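Local coordinates for uncharacterized protein (Vanderwaltozyma polyspora, PDB 5THE) that probably binds RNA as a budding-yeast Argonaute, of which this chain is the C-terminal lobe that includes the Piwi domain, at residues A[67-71]-A[245-249]. Residues are numbered along the deposited sequence; the frame is centred on the assembly and turned at random.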
loop_
_atom_site.group_PDB
_atom_site.type_symbol
_atom_site.label_atom_id
_atom_site.label_comp_id
_atom_site.label_asym_id
_atom_site.label_seq_id
_atom_site.Cartn_x
_atom_site.Cartn_y
_atom_site.Cartn_z
ATOM N N HIS A 67 15.461 6.897 -15.302
ATOM C CA HIS A 67 15.637 6.996 -13.864
ATOM C C HIS A 67 16.032 5.646 -13.294
ATOM O O HIS A 67 15.867 4.603 -13.930
ATOM C CB HIS A 67 14.349 7.475 -13.184
ATOM C CG HIS A 67 13.879 8.810 -13.658
ATOM N ND1 HIS A 67 14.671 9.935 -13.610
ATOM C CD2 HIS A 67 12.694 9.202 -14.190
ATOM C CE1 HIS A 67 13.996 10.965 -14.089
ATOM N NE2 HIS A 67 12.794 10.547 -14.447
ATOM N N GLN A 68 16.530 5.674 -12.068
ATOM C CA GLN A 68 16.849 4.451 -11.355
ATOM C C GLN A 68 16.208 4.469 -9.976
ATOM O O GLN A 68 15.992 5.530 -9.380
ATOM C CB GLN A 68 18.362 4.257 -11.244
ATOM C CG GLN A 68 19.004 3.982 -12.595
ATOM C CD GLN A 68 20.496 3.766 -12.494
ATOM O OE1 GLN A 68 21.135 4.202 -11.540
ATOM N NE2 GLN A 68 21.063 3.094 -13.488
ATOM N N PHE A 69 15.885 3.271 -9.498
ATOM C CA PHE A 69 15.421 3.101 -8.133
ATOM C C PHE A 69 16.473 3.579 -7.150
ATOM O O PHE A 69 17.671 3.367 -7.349
ATOM C CB PHE A 69 15.107 1.631 -7.855
ATOM C CG PHE A 69 14.013 1.070 -8.718
ATOM C CD1 PHE A 69 12.996 1.891 -9.200
ATOM C CD2 PHE A 69 14.004 -0.268 -9.052
ATOM C CE1 PHE A 69 11.977 1.379 -10.003
ATOM C CE2 PHE A 69 12.972 -0.798 -9.857
ATOM C CZ PHE A 69 11.961 0.034 -10.322
ATOM N N ILE A 70 16.002 4.168 -6.050
ATOM C CA ILE A 70 16.904 4.739 -5.045
ATOM C C ILE A 70 17.795 3.662 -4.436
ATOM O O ILE A 70 18.990 3.877 -4.219
ATOM C CB ILE A 70 16.083 5.457 -3.954
ATOM C CG1 ILE A 70 15.472 6.744 -4.498
ATOM C CG2 ILE A 70 16.932 5.719 -2.704
ATOM C CD1 ILE A 70 14.333 7.288 -3.634
ATOM N N SER A 71 17.229 2.497 -4.126
ATOM C CA SER A 71 17.960 1.470 -3.390
ATOM C C SER A 71 17.571 0.108 -3.935
ATOM O O SER A 71 16.394 -0.265 -3.894
ATOM C CB SER A 71 17.671 1.545 -1.885
ATOM O OG SER A 71 18.287 0.464 -1.193
ATOM N N SER A 245 14.100 0.559 -2.314
ATOM C CA SER A 245 13.328 1.782 -2.435
ATOM C C SER A 245 13.271 2.097 -3.914
ATOM O O SER A 245 14.304 2.068 -4.588
ATOM C CB SER A 245 13.968 2.958 -1.670
ATOM O OG SER A 245 14.127 2.633 -0.310
ATOM N N ASN A 246 12.075 2.366 -4.422
ATOM C CA ASN A 246 11.967 2.760 -5.822
ATOM C C ASN A 246 12.076 4.272 -5.946
ATOM O O ASN A 246 13.161 4.803 -6.212
ATOM C CB ASN A 246 10.668 2.221 -6.404
ATOM C CG ASN A 246 10.628 0.717 -6.352
ATOM O OD1 ASN A 246 11.673 0.084 -6.413
ATOM N ND2 ASN A 246 9.433 0.134 -6.212
ATOM N N HIS A 247 10.973 4.973 -5.743
ATOM C CA HIS A 247 10.997 6.415 -5.598
ATOM C C HIS A 247 10.592 6.770 -4.181
ATOM O O HIS A 247 10.054 5.950 -3.435
ATOM C CB HIS A 247 10.053 7.092 -6.600
ATOM C CG HIS A 247 8.612 6.732 -6.401
ATOM N ND1 HIS A 247 8.063 5.550 -6.864
ATOM C CD2 HIS A 247 7.609 7.394 -5.776
ATOM C CE1 HIS A 247 6.780 5.512 -6.553
ATOM N NE2 HIS A 247 6.477 6.616 -5.887
ATOM N N SER A 248 10.864 8.016 -3.815
ATOM C CA SER A 248 10.439 8.562 -2.544
ATOM C C SER A 248 10.105 10.019 -2.787
ATOM O O SER A 248 10.080 10.488 -3.930
ATOM C CB SER A 248 11.523 8.392 -1.469
ATOM O OG SER A 248 12.560 9.367 -1.608
ATOM N N LEU A 249 9.855 10.740 -1.705
ATOM C CA LEU A 249 9.799 12.191 -1.767
ATOM C C LEU A 249 11.181 12.760 -1.465
ATOM O O LEU A 249 12.047 12.088 -0.896
ATOM C CB LEU A 249 8.772 12.734 -0.771
ATOM C CG LEU A 249 7.372 12.149 -0.911
ATOM C CD1 LEU A 249 6.416 12.898 0.008
ATOM C CD2 LEU A 249 6.929 12.227 -2.371
#
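One face of the Phe-69 ring is covered by the amide oxygen of Asn-246, with OD1 3.3 Å above the ring plane and over its centre. The amide and ring planes are 41° apart, and the two side chains run side by side in the same direction. The backbones beside them form a classic beta bulge, in which Ile-70 and Ser-71 both face Ser-245. It ties the loop between strands 43-44 and 77-85 to the residues leading into strand 248-249, which belong to the Piwi domain. Asn-246 ND2 is held by the carbonyls of Gly-480 and Met-236, which fixes the amide's rotation. Helix 228-241 also packs on Phe-69, through Val-235 and Met-236. With an alanine at Phe-69, the oxygen of Asn-246 would probably lose the ring face it covers, and a gap would be likely to open against this helix. Ser-71 N donates to Ser-245 O at 3.0 Å. Ser-245 N returns a bond to Ser-71 O (2.9 Å). Ile-70 N donates to Asn-246 O at 2.9 Å. The extended Ile-70 chain (chi2 163°) carries CD1 to Ser-248, 3.4 Å from its OG, which itself donates to Leu-249 O from above the carbonyl plane.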